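Local coordinates for protein mandelate racemase/muconate lactonizing enzyme/Enolase superfamily (Rhodobacter sphaeroides, PDB 2HZG) that is of unknown function but belongs to the enolase superfamily, pairing a capping N-terminal domain with a TIM-type barrel that carries a metal site, at residues 162-168 against 195-201; 55-59 against 386-390; 313-317 against 356-362; 27-31 against 42-48; 174-180 against 213-217. All coordinates share one frame; numbering follows the deposited sequence.

Contact 1: residues 162-168 against 195-201. With NA (sodium ion), chain C.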
# COMPACT_ATOMS: atom_id res chain seq x y z
N ALA A 162 -18.62 16.66 -24.62
CA ALA A 162 -18.97 15.63 -25.58
C ALA A 162 -18.87 14.21 -24.99
O ALA A 162 -19.15 13.22 -25.68
CB ALA A 162 -18.06 15.74 -26.79
N ALA A 163 -18.45 14.12 -23.73
CA ALA A 163 -18.26 12.84 -23.07
C ALA A 163 -18.46 13.03 -21.58
O ALA A 163 -18.12 14.09 -21.04
CB ALA A 163 -16.88 12.25 -23.38
N VAL A 164 -19.08 12.05 -20.92
CA VAL A 164 -19.37 12.11 -19.48
C VAL A 164 -19.08 10.76 -18.82
O VAL A 164 -19.34 9.70 -19.42
CB VAL A 164 -20.86 12.52 -19.18
CG1 VAL A 164 -21.13 12.53 -17.69
CG2 VAL A 164 -21.21 13.90 -19.78
N LYS A 165 -18.55 10.81 -17.60
CA LYS A 165 -18.39 9.62 -16.77
C LYS A 165 -19.16 9.85 -15.49
O LYS A 165 -19.10 10.93 -14.92
CB LYS A 165 -16.91 9.35 -16.44
CG LYS A 165 -16.70 8.03 -15.69
CD LYS A 165 -15.22 7.73 -15.54
CE LYS A 165 -14.63 8.44 -14.32
NZ LYS A 165 -13.16 8.16 -14.21
N PHE A 166 -19.92 8.85 -15.05
CA PHE A 166 -20.48 8.87 -13.71
C PHE A 166 -19.82 7.79 -12.87
O PHE A 166 -19.56 6.69 -13.34
CB PHE A 166 -21.99 8.65 -13.75
CG PHE A 166 -22.74 9.81 -14.28
CD1 PHE A 166 -23.09 10.85 -13.45
CD2 PHE A 166 -23.05 9.89 -15.64
CE1 PHE A 166 -23.77 11.94 -13.93
CE2 PHE A 166 -23.74 10.99 -16.13
CZ PHE A 166 -24.08 12.01 -15.28
N GLY A 167 -19.58 8.11 -11.60
CA GLY A 167 -18.92 7.17 -10.72
C GLY A 167 -19.64 7.12 -9.41
O GLY A 167 -20.33 8.08 -9.05
N TRP A 168 -19.49 6.01 -8.70
CA TRP A 168 -19.81 5.94 -7.28
C TRP A 168 -21.29 6.29 -7.00
O TRP A 168 -22.19 5.82 -7.72
CB TRP A 168 -18.86 6.84 -6.47
CG TRP A 168 -17.37 6.59 -6.69
CD1 TRP A 168 -16.57 7.12 -7.69
CD2 TRP A 168 -16.50 5.78 -5.89
NE1 TRP A 168 -15.28 6.67 -7.55
CE2 TRP A 168 -15.20 5.87 -6.45
CE3 TRP A 168 -16.69 5.01 -4.73
CZ2 TRP A 168 -14.10 5.19 -5.90
CZ3 TRP A 168 -15.58 4.34 -4.18
CH2 TRP A 168 -14.31 4.44 -4.77
N ASP A 195 -19.81 10.10 -25.61
CA ASP A 195 -19.18 8.97 -24.93
C ASP A 195 -19.64 8.92 -23.47
O ASP A 195 -19.67 9.95 -22.78
CB ASP A 195 -17.66 9.03 -25.03
CG ASP A 195 -17.15 8.93 -26.46
OD1 ASP A 195 -17.87 8.37 -27.30
OD2 ASP A 195 -16.02 9.40 -26.74
N LEU A 196 -20.03 7.73 -23.03
CA LEU A 196 -20.46 7.51 -21.67
C LEU A 196 -19.56 6.48 -21.01
O LEU A 196 -19.32 5.40 -21.57
CB LEU A 196 -21.93 7.07 -21.60
CG LEU A 196 -22.53 6.78 -20.22
CD1 LEU A 196 -22.51 8.00 -19.29
CD2 LEU A 196 -23.95 6.25 -20.36
N MET A 197 -19.05 6.83 -19.83
CA MET A 197 -18.21 5.93 -19.06
C MET A 197 -18.84 5.74 -17.69
O MET A 197 -19.57 6.62 -17.21
CB MET A 197 -16.79 6.47 -18.95
CG MET A 197 -16.01 6.51 -20.27
SD MET A 197 -16.47 7.87 -21.40
CE MET A 197 -15.77 9.25 -20.58
N VAL A 198 -18.57 4.58 -17.08
CA VAL A 198 -19.10 4.25 -15.77
C VAL A 198 -17.98 3.77 -14.85
O VAL A 198 -17.17 2.92 -15.23
CB VAL A 198 -20.22 3.18 -15.87
CG1 VAL A 198 -20.72 2.75 -14.45
CG2 VAL A 198 -21.38 3.69 -16.74
N ASP A 199 -17.96 4.33 -13.65
CA ASP A 199 -16.95 4.01 -12.65
C ASP A 199 -17.66 3.52 -11.41
O ASP A 199 -18.46 4.23 -10.81
CB ASP A 199 -16.15 5.29 -12.37
CG ASP A 199 -15.21 5.19 -11.16
OD1 ASP A 199 -14.99 4.10 -10.60
OD2 ASP A 199 -14.69 6.27 -10.77
N VAL A 200 -17.39 2.27 -11.03
CA VAL A 200 -18.08 1.66 -9.89
C VAL A 200 -17.29 1.59 -8.58
O VAL A 200 -17.74 0.98 -7.60
CB VAL A 200 -18.70 0.27 -10.25
CG1 VAL A 200 -19.72 0.46 -11.38
CG2 VAL A 200 -17.63 -0.74 -10.65
N GLY A 201 -16.12 2.24 -8.55
CA GLY A 201 -15.38 2.39 -7.32
C GLY A 201 -15.10 1.11 -6.55
O GLY A 201 -15.27 1.07 -5.33
NA NA C . -12.37 6.57 -10.71
O HOH W 1 -12.61 9.02 -11.42
O HOH W 2 -12.19 7.63 -8.50
O HOH W 3 -13.02 4.34 -9.07
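Ala-162 starts the pairing by offering its carbonyl O to the backbone N of Asp-195, and Ala-163 then lays its CB against CB of Asp-195 at 3.7 Å. From Val-164 onward the two strands run parallel in a regular ladder: the N of Val-164 gives to Asp-195 O, the O of Val-164 takes from Met-197 N, and Phe-166 repeats the scheme with Met-197 O and Asp-199 N. Lys-165 crosses Met-197 at about a right angle, its CG 3.6 Å from CB of Met-197. With CG anti to the backbone N (chi1 -174°) and a bend at chi3 (84°), the chain passes CB of Asp-199 with its CE. NZ gives a hydrogen bond to a water on the sodium ion, forms salt bridges with Glu-227 and Glu-329, and stays 4.2 Å from Asp-199 OD2. On the other face of the sheet, the ring edge of Phe-166 meets CD1 of Leu-196. Gly-167 brings its CA to 3.0 Å from Asp-199 O, which also accepts from Trp-168 N. One face of the Trp-168 indole takes CA of Gly-201, 3.4 Å from the centroid of the six-membered ring, in a CH-pi contact. Asp-199 divides its work: OD2 binds sodium at 2.3 Å, while OD1 accepts from Gly-201 N in an Asx turn. This is a beta-alpha-beta unit of the barrel, and the strand end carries one of the three acidic metal ligands, Asp-199, Glu-227 and Glu-254.

Contact 2: residues 55-59 against 386-390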
# COMPACT_ATOMS: atom_id res chain seq x y z
N PHE A 55 5.79 11.89 6.52
CA PHE A 55 6.86 12.88 6.32
C PHE A 55 7.76 13.14 7.54
O PHE A 55 8.98 13.31 7.38
CB PHE A 55 6.31 14.23 5.81
CG PHE A 55 7.36 15.09 5.18
CD1 PHE A 55 7.97 14.69 3.99
CD2 PHE A 55 7.79 16.26 5.80
CE1 PHE A 55 8.98 15.45 3.42
CE2 PHE A 55 8.81 17.04 5.22
CZ PHE A 55 9.40 16.63 4.05
N VAL A 56 7.17 13.16 8.73
CA VAL A 56 7.89 13.64 9.93
C VAL A 56 8.11 12.62 11.04
O VAL A 56 8.72 12.96 12.04
CB VAL A 56 7.15 14.87 10.58
CG1 VAL A 56 7.03 16.03 9.55
CG2 VAL A 56 5.76 14.46 11.15
N CYS A 57 7.59 11.40 10.90
CA CYS A 57 7.61 10.45 12.02
C CYS A 57 9.03 10.13 12.51
O CYS A 57 9.97 10.16 11.73
CB CYS A 57 6.88 9.14 11.65
SG CYS A 57 7.51 8.32 10.20
N PRO A 58 9.17 9.78 13.80
CA PRO A 58 10.45 9.21 14.23
C PRO A 58 10.75 7.97 13.39
O PRO A 58 9.82 7.23 13.01
CB PRO A 58 10.17 8.81 15.69
CG PRO A 58 9.08 9.72 16.14
CD PRO A 58 8.20 9.87 14.91
N LYS A 59 12.00 7.73 13.04
CA LYS A 59 12.28 6.52 12.27
C LYS A 59 12.01 5.26 13.11
O LYS A 59 12.07 5.30 14.35
CB LYS A 59 13.70 6.54 11.69
CG LYS A 59 14.79 6.19 12.69
CD LYS A 59 16.17 6.15 12.03
CE LYS A 59 17.23 6.32 13.11
NZ LYS A 59 18.45 7.00 12.59
N LEU A 386 7.15 19.40 19.47
CA LEU A 386 6.53 19.47 18.14
C LEU A 386 7.44 18.87 17.10
O LEU A 386 8.62 19.20 17.03
CB LEU A 386 6.15 20.90 17.74
CG LEU A 386 4.90 21.52 18.37
CD1 LEU A 386 4.94 23.03 18.21
CD2 LEU A 386 3.62 20.95 17.77
N ILE A 387 6.90 17.93 16.32
CA ILE A 387 7.59 17.44 15.14
C ILE A 387 6.86 17.90 13.87
O ILE A 387 7.40 17.82 12.77
CB ILE A 387 7.82 15.90 15.15
CG1 ILE A 387 6.48 15.13 15.04
CG2 ILE A 387 8.65 15.51 16.41
CD1 ILE A 387 6.65 13.63 14.74
N TYR A 388 5.63 18.37 14.04
CA TYR A 388 4.91 19.05 12.94
C TYR A 388 3.93 20.10 13.46
O TYR A 388 3.21 19.87 14.42
CB TYR A 388 4.20 18.06 11.98
CG TYR A 388 3.35 18.77 10.94
CD1 TYR A 388 2.02 19.07 11.20
CD2 TYR A 388 3.89 19.18 9.71
CE1 TYR A 388 1.21 19.75 10.26
CE2 TYR A 388 3.09 19.87 8.75
CZ TYR A 388 1.75 20.14 9.04
OH TYR A 388 0.95 20.82 8.14
N ARG A 389 3.93 21.26 12.81
CA ARG A 389 2.87 22.23 12.99
C ARG A 389 2.53 22.85 11.66
O ARG A 389 3.38 22.97 10.78
CB ARG A 389 3.22 23.33 14.02
CG ARG A 389 2.02 24.24 14.36
CD ARG A 389 2.13 24.98 15.69
NE ARG A 389 3.40 25.70 15.82
CZ ARG A 389 3.89 26.14 16.98
NH1 ARG A 389 3.22 25.94 18.11
NH2 ARG A 389 5.06 26.77 17.01
N THR A 390 1.26 23.24 11.52
CA THR A 390 0.77 23.92 10.33
C THR A 390 1.70 25.07 9.94
O THR A 390 2.07 25.87 10.79
CB THR A 390 -0.71 24.41 10.50
OG1 THR A 390 -1.07 25.30 9.43
CG2 THR A 390 -0.93 25.11 11.85
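Val-56 and Ile-387 make most of this contact, with no hydrogen bond between the two segments. The CG2 branch of Val-56 lies 3.8 Å from CD1 of Ile-387, the two side chains meeting at a slant. Because CG1 of Ile-387 is placed between its own backbone N and carbonyl carbon (chi1 68°) and the chain then runs on extended, CD1 is carried forward to the helix end. The same methyl lies 4.1 Å from CD of Pro-58, the two side chains crossing at about a right angle. Val-56 CG2 also touches CB of Tyr-388, at 4.0 Å.

In the fold, this joins the C-terminal end of helix 48-56, in the N-terminal domain, to the two-stranded antiparallel hairpin 378-389 near the end of the chain. Ile-387 and Tyr-388 both face Ile-380, a classic beta bulge, and at this corner both side chains leave the backbone toward 55-59.

Contacts of side chain with backbone carbonyl form a second group. CD1 of Ile-387 packs 3.5 Å from the O of Val-56, and in return CG1 of Val-56 sits 3.7 Å from the O of Ile-387. The polar end of Tyr-388 is used away from this pairing, its OH hydrogen-bonding to Leu-10 O on strand 5-14. At the dimer interface, Leu-49 of the second subunit packs on both Cys-57 and Ile-387.

Contact 3: residues 313-317 against 356-362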
# COMPACT_ATOMS: atom_id res chain seq x y z
N SER A 313 -3.18 19.34 -14.01
CA SER A 313 -1.98 19.63 -14.76
C SER A 313 -0.98 18.51 -14.56
O SER A 313 -0.42 18.01 -15.54
CB SER A 313 -1.38 20.97 -14.30
OG SER A 313 -0.04 21.02 -14.77
N ALA A 314 -0.77 18.09 -13.31
CA ALA A 314 0.24 17.07 -13.02
C ALA A 314 -0.09 15.76 -13.71
O ALA A 314 0.78 15.14 -14.30
CB ALA A 314 0.40 16.87 -11.52
N SER A 315 -1.37 15.38 -13.68
CA SER A 315 -1.76 14.09 -14.24
C SER A 315 -1.88 14.11 -15.77
O SER A 315 -1.95 13.05 -16.38
CB SER A 315 -3.00 13.53 -13.55
OG SER A 315 -2.69 13.02 -12.22
N LEU A 316 -1.87 15.29 -16.37
CA LEU A 316 -1.78 15.42 -17.84
C LEU A 316 -0.34 15.32 -18.32
O LEU A 316 -0.09 14.83 -19.42
CB LEU A 316 -2.39 16.74 -18.31
CG LEU A 316 -3.91 16.93 -18.14
CD1 LEU A 316 -4.37 18.29 -18.64
CD2 LEU A 316 -4.61 15.83 -18.88
N GLN A 317 0.61 15.78 -17.49
CA GLN A 317 2.03 15.78 -17.89
C GLN A 317 2.51 14.44 -18.49
O GLN A 317 3.12 14.43 -19.55
CB GLN A 317 2.97 16.20 -16.74
CG GLN A 317 2.65 17.53 -16.04
CD GLN A 317 2.79 18.76 -16.94
OE1 GLN A 317 3.57 18.75 -17.91
NE2 GLN A 317 2.03 19.80 -16.64
N ALA A 356 -1.72 19.79 -20.93
CA ALA A 356 -0.68 20.06 -19.96
C ALA A 356 -0.13 21.45 -20.31
O ALA A 356 0.30 21.68 -21.46
CB ALA A 356 0.41 18.99 -20.03
N PRO A 357 -0.20 22.40 -19.36
CA PRO A 357 0.14 23.79 -19.67
C PRO A 357 1.48 23.98 -20.38
O PRO A 357 2.48 23.32 -20.07
CB PRO A 357 0.14 24.45 -18.29
CG PRO A 357 -0.91 23.67 -17.54
CD PRO A 357 -0.68 22.26 -17.97
N GLU A 358 1.48 24.89 -21.34
CA GLU A 358 2.71 25.26 -22.02
C GLU A 358 3.63 26.09 -21.08
O GLU A 358 4.87 26.06 -21.19
CB GLU A 358 2.40 25.89 -23.41
CG GLU A 358 2.60 24.84 -24.56
CD GLU A 358 1.47 24.76 -25.60
OE1 GLU A 358 1.50 23.82 -26.43
OE2 GLU A 358 0.56 25.62 -25.61
N ALA A 359 3.03 26.71 -20.08
CA ALA A 359 3.75 27.48 -19.07
C ALA A 359 4.72 26.63 -18.20
O ALA A 359 4.62 25.39 -18.16
CB ALA A 359 2.75 28.21 -18.22
N PRO A 360 5.68 27.29 -17.51
CA PRO A 360 6.74 26.61 -16.74
C PRO A 360 6.26 25.72 -15.60
O PRO A 360 5.27 26.05 -14.93
CB PRO A 360 7.56 27.78 -16.17
CG PRO A 360 7.33 28.91 -17.15
CD PRO A 360 5.85 28.76 -17.46
N GLY A 361 6.99 24.63 -15.35
CA GLY A 361 6.62 23.66 -14.33
C GLY A 361 5.25 23.07 -14.63
O GLY A 361 4.94 22.71 -15.76
N LEU A 362 4.41 23.01 -13.61
CA LEU A 362 3.03 22.56 -13.76
C LEU A 362 2.13 23.65 -14.36
O LEU A 362 0.96 23.39 -14.65
CB LEU A 362 2.48 22.03 -12.42
CG LEU A 362 3.21 20.76 -11.90
CD1 LEU A 362 2.71 20.31 -10.51
CD2 LEU A 362 3.10 19.60 -12.90
O HOH W 4 2.97 22.36 -17.51
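The last turn of helix 309-316, which follows strand 300-303 of the barrel, is met here by the long loop 356-362 on the way to helix 368-374. Ser-313 makes the direct polar link: its OG donates to Leu-362 O at 2.6 Å, on a carbonyl lone pair and in the carbonyl plane. The hydroxyl is held from a second direction as well, accepting from Gln-317 NE2 one helical turn later at 3.0 Å. The hydroxyl oxygen lies in the plane of the Gln-317 amide, so the bond helps fix the amide's rotation.

Gln-317 reaches this position through a bend at chi2 (-65°), which folds its amide back over the helix end toward the loop. CB of Ala-356 packs against the amide, 3.8 Å from OE1, and CG of Gln-317 meets CD2 of Leu-362. The same leucine methyl lies 3.8 Å from CA of Ala-314, crossing onto the helix backbone. Near the end of the segment, CB of Leu-316 touches CB of Ala-356 at 4.0 Å. Trp-123 of helix 122-125 packs on both Gln-317 and Ala-356.

A single water completes the polar network across the loop's two limbs. It accepts from Gln-317 NE2 at 2.9 Å and donates to both Pro-357 O and Gly-361 O, the latter at 2.7 Å.

Contact 4: residues 27-31 against 42-48; sequences DALLV and GECEAAP
Leu-29 and Cys-44 are joined through the backbone, the N of Cys-44 giving a fairly straight bond to Leu-29 O at 2.9 Å (N-H...O angle 165°). Two further bonds tie Val-31 to Gly-42, which use both N and O of each residue: Val-31 N to Gly-42 O, and Gly-42 N to Val-31 O, each 2.8 Å. Between them Leu-30 and Glu-43 form a non-hydrogen-bonded antiparallel pair. The Leu-29 carbonyl also takes a CA-H...O contact from Glu-43.

Side-chain acceptors find partners beyond the strands. The carboxylate of Glu-43 extends past Leu-30, whose CD2 rests 3.6 Å from CG of Glu-43, and its OE1 is satisfied by Ser-308 OG. Asp-27 has CG between its backbone N and carbonyl carbon (chi1 81°), which brings the carboxylate up to Pro-48; OD2 lies 3.4 Å from CD of that ring and is hydrogen-bonded to Ser-60 of the second subunit. A water sits within hydrogen-bonding distance of both Asp-27 OD1 and Ala-46 O, at 2.8 and 2.7 Å respectively.

On the sheet face of Leu-29, Val-31 and Cys-44, away from Leu-30 and Glu-43, SG of Cys-44 lies between apolar groups, 3.9 Å from CG2 of Val-31 and close to CD2 of Leu-29, while CB of Leu-29 meets CB of Pro-48. The pairing belongs to beta hairpin 27-44 of the N-terminal three-stranded sheet: strand 5-14 flanks 27-35 on its other side, Met-102 of helix 99-118 packs on Leu-29, Val-31 and Cys-44, and Pro-48 opens helix 48-56.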
# COMPACT_ATOMS: atom_id res chain seq x y z
N ASP A 27 -10.90 17.57 0.46
CA ASP A 27 -9.73 17.97 1.22
C ASP A 27 -8.50 17.81 0.35
O ASP A 27 -8.62 17.35 -0.80
CB ASP A 27 -9.65 17.28 2.62
CG ASP A 27 -9.08 15.87 2.58
OD1 ASP A 27 -8.84 15.31 1.50
OD2 ASP A 27 -8.84 15.32 3.68
N ALA A 28 -7.35 18.25 0.84
CA ALA A 28 -6.11 18.21 0.05
C ALA A 28 -4.90 18.25 0.95
O ALA A 28 -4.95 18.79 2.05
CB ALA A 28 -6.05 19.38 -0.98
N LEU A 29 -3.81 17.67 0.48
CA LEU A 29 -2.51 17.92 1.09
C LEU A 29 -1.62 18.56 0.03
O LEU A 29 -1.24 17.90 -0.94
CB LEU A 29 -1.88 16.65 1.68
CG LEU A 29 -0.50 16.90 2.35
CD1 LEU A 29 -0.59 17.81 3.58
CD2 LEU A 29 0.14 15.59 2.74
N LEU A 30 -1.33 19.85 0.19
CA LEU A 30 -0.47 20.56 -0.74
C LEU A 30 0.96 20.60 -0.21
O LEU A 30 1.19 20.59 0.99
CB LEU A 30 -0.99 21.99 -0.99
CG LEU A 30 -2.37 22.19 -1.65
CD1 LEU A 30 -2.53 23.65 -2.04
CD2 LEU A 30 -2.54 21.31 -2.90
N VAL A 31 1.92 20.62 -1.12
CA VAL A 31 3.31 20.50 -0.75
C VAL A 31 4.05 21.62 -1.44
O VAL A 31 4.03 21.70 -2.67
CB VAL A 31 3.93 19.14 -1.21
CG1 VAL A 31 5.40 19.07 -0.83
CG2 VAL A 31 3.17 17.92 -0.63
N GLY A 42 3.14 20.90 -5.23
CA GLY A 42 2.53 19.64 -5.63
C GLY A 42 1.35 19.32 -4.71
O GLY A 42 1.11 20.02 -3.73
N GLU A 43 0.62 18.26 -5.05
CA GLU A 43 -0.55 17.86 -4.30
C GLU A 43 -0.55 16.32 -4.16
O GLU A 43 -0.36 15.59 -5.13
CB GLU A 43 -1.82 18.34 -5.02
CG GLU A 43 -3.15 18.02 -4.31
CD GLU A 43 -4.35 18.63 -5.04
OE1 GLU A 43 -4.16 19.67 -5.72
OE2 GLU A 43 -5.47 18.07 -4.93
N CYS A 44 -0.74 15.85 -2.92
CA CYS A 44 -0.89 14.41 -2.67
C CYS A 44 -2.37 14.07 -2.72
O CYS A 44 -3.18 14.72 -2.06
CB CYS A 44 -0.37 14.06 -1.27
SG CYS A 44 1.33 14.54 -0.94
N GLU A 45 -2.73 13.06 -3.51
CA GLU A 45 -4.12 12.60 -3.51
C GLU A 45 -4.22 11.46 -2.49
O GLU A 45 -4.15 10.28 -2.83
CB GLU A 45 -4.59 12.19 -4.92
CG GLU A 45 -6.05 11.70 -4.97
CD GLU A 45 -7.08 12.64 -4.28
OE1 GLU A 45 -6.84 13.86 -4.16
OE2 GLU A 45 -8.15 12.13 -3.85
N ALA A 46 -4.35 11.84 -1.23
CA ALA A 46 -4.06 10.92 -0.15
C ALA A 46 -4.68 11.49 1.09
O ALA A 46 -5.02 12.68 1.13
CB ALA A 46 -2.55 10.83 0.05
N ALA A 47 -4.75 10.66 2.13
CA ALA A 47 -5.18 11.10 3.45
C ALA A 47 -4.11 12.03 4.00
O ALA A 47 -2.96 11.63 4.17
CB ALA A 47 -5.40 9.88 4.37
N PRO A 48 -4.46 13.31 4.22
CA PRO A 48 -3.44 14.28 4.62
C PRO A 48 -2.69 14.00 5.92
O PRO A 48 -1.49 14.13 5.92
CB PRO A 48 -4.21 15.61 4.69
CG PRO A 48 -5.34 15.42 3.70
CD PRO A 48 -5.76 13.99 4.00
O HOH W 5 -6.50 14.72 0.05

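Contact 5: residues 174-180 against 213-217. With NA (sodium ion), chain D.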
# COMPACT_ATOMS: atom_id res chain seq x y z
N GLY A 174 -26.78 -2.04 -4.83
CA GLY A 174 -28.01 -2.83 -4.71
C GLY A 174 -28.18 -3.71 -5.93
O GLY A 174 -27.27 -4.45 -6.33
N THR A 175 -29.35 -3.63 -6.55
CA THR A 175 -29.69 -4.52 -7.63
C THR A 175 -29.17 -4.02 -8.99
O THR A 175 -28.86 -2.82 -9.16
CB THR A 175 -31.23 -4.72 -7.72
OG1 THR A 175 -31.82 -3.48 -8.08
CG2 THR A 175 -31.81 -5.18 -6.37
N VAL A 176 -29.11 -4.94 -9.95
CA VAL A 176 -28.84 -4.61 -11.34
C VAL A 176 -29.90 -3.63 -11.87
O VAL A 176 -29.55 -2.69 -12.58
CB VAL A 176 -28.80 -5.87 -12.24
CG1 VAL A 176 -28.86 -5.51 -13.74
CG2 VAL A 176 -27.54 -6.69 -11.96
N ALA A 177 -31.16 -3.87 -11.52
CA ALA A 177 -32.27 -3.00 -11.94
C ALA A 177 -32.03 -1.53 -11.57
O ALA A 177 -32.18 -0.66 -12.41
CB ALA A 177 -33.59 -3.50 -11.35
N ALA A 178 -31.65 -1.27 -10.32
CA ALA A 178 -31.29 0.07 -9.87
C ALA A 178 -30.14 0.67 -10.69
O ALA A 178 -30.23 1.82 -11.13
CB ALA A 178 -30.94 0.06 -8.37
N ASP A 179 -29.08 -0.12 -10.92
CA ASP A 179 -27.97 0.31 -11.77
C ASP A 179 -28.41 0.61 -13.19
O ASP A 179 -27.99 1.61 -13.78
CB ASP A 179 -26.83 -0.71 -11.77
CG ASP A 179 -26.13 -0.82 -10.42
OD1 ASP A 179 -26.33 0.05 -9.54
OD2 ASP A 179 -25.39 -1.81 -10.24
N ALA A 180 -29.25 -0.25 -13.76
CA ALA A 180 -29.79 -0.02 -15.10
C ALA A 180 -30.52 1.33 -15.20
O ALA A 180 -30.30 2.06 -16.16
CB ALA A 180 -30.70 -1.20 -15.56
N ALA A 213 -23.16 -9.26 -14.27
CA ALA A 213 -24.61 -9.09 -14.41
C ALA A 213 -25.00 -7.69 -14.93
O ALA A 213 -26.13 -7.48 -15.40
CB ALA A 213 -25.32 -9.38 -13.06
N ARG A 214 -24.06 -6.74 -14.83
CA ARG A 214 -24.25 -5.38 -15.35
C ARG A 214 -23.81 -5.23 -16.79
O ARG A 214 -24.05 -4.20 -17.39
CB ARG A 214 -23.44 -4.35 -14.53
CG ARG A 214 -24.11 -3.84 -13.29
CD ARG A 214 -24.05 -4.85 -12.12
NE ARG A 214 -24.78 -4.33 -10.96
CZ ARG A 214 -25.11 -5.03 -9.88
NH1 ARG A 214 -24.78 -6.31 -9.77
NH2 ARG A 214 -25.76 -4.43 -8.89
N LEU A 215 -23.14 -6.22 -17.35
CA LEU A 215 -22.60 -6.05 -18.69
C LEU A 215 -23.65 -5.79 -19.80
O LEU A 215 -23.42 -4.93 -20.67
CB LEU A 215 -21.63 -7.20 -19.05
CG LEU A 215 -20.31 -7.32 -18.26
CD1 LEU A 215 -19.57 -8.60 -18.65
CD2 LEU A 215 -19.41 -6.09 -18.48
N PRO A 216 -24.77 -6.54 -19.81
CA PRO A 216 -25.81 -6.20 -20.81
C PRO A 216 -26.33 -4.76 -20.71
O PRO A 216 -26.52 -4.12 -21.73
CB PRO A 216 -26.94 -7.19 -20.51
CG PRO A 216 -26.21 -8.37 -19.88
CD PRO A 216 -25.15 -7.74 -19.03
N THR A 217 -26.57 -4.28 -19.50
CA THR A 217 -27.05 -2.93 -19.28
C THR A 217 -26.03 -1.91 -19.80
O THR A 217 -26.39 -0.96 -20.49
CB THR A 217 -27.25 -2.67 -17.78
OG1 THR A 217 -28.15 -3.65 -17.24
CG2 THR A 217 -27.80 -1.27 -17.55
NA NA D . -25.95 -6.09 -5.36
O HOH W 6 -28.14 -7.15 -4.65
O HOH W 7 -23.93 -5.35 -6.20
O HOH W 8 -25.50 -5.42 -3.15
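A bend at chi2 (78°) turns the Arg-214 side chain, extended from there on, along the first turn of helix 176-190, while Asp-179 has CG anti to its carbonyl carbon (chi1 -67°) and so sets its carboxylate beside the arginine. The site is the periphery of the barrel domain, where the start of the helix following strand 163-167 meets the chain around the start of helix 215-220.

Arg-214 grips Asp-179 side-on in a salt bridge, with both bonds going to one oxygen. NE reaches OD2 at 2.7 Å on its anti lone pair; NH2 reaches the same atom from above the carboxylate plane, at 3.0 Å. The other carboxylate oxygen, OD1, accepts from Gly-172 N, so both oxygens have partners. NH2 also donates to Gly-174 O, a partner in the guanidinium plane though the donor stands above the carbonyl plane. That same carbonyl binds a sodium ion at 2.3 Å, whose other ligands in the model are three waters. Val-176 lays CG2 over one face of the guanidinium, and the same methyl touches CB of Ala-213.

The helix start is capped by Thr-175, whose OG1 accepts from Ala-178 N at 3.2 Å. Further along, Thr-217 puts its CG2 methyl against Ala-180, packed tightly at 3.4 Å from the CA and 3.5 Å from the CB.

Contact 4 closes first along the chain, and contacts 1, 5 and 3 all fall within the loop that contact 2 closes between residues 55-59 and 386-390. Contacts 1 and 5 interlock, their segments alternating around helix 176-190, and their centres are about 15 Å apart. Contact 3 lies in the same barrel domain, its centre about 24 Å from that of contact 1. Contacts 2 and 4 lie on the same side of the chain's centre, about 16 Å apart between centres and joined in sequence by helix 48-56, so that contact 2 brings the end of the chain back to the N-terminal domain. Contact 3 approaches contact 4 to about 5 Å between nearest atoms, where barrel and N-terminal domain adjoin. Contacts 1, 2 and 4 also touch the second subunit.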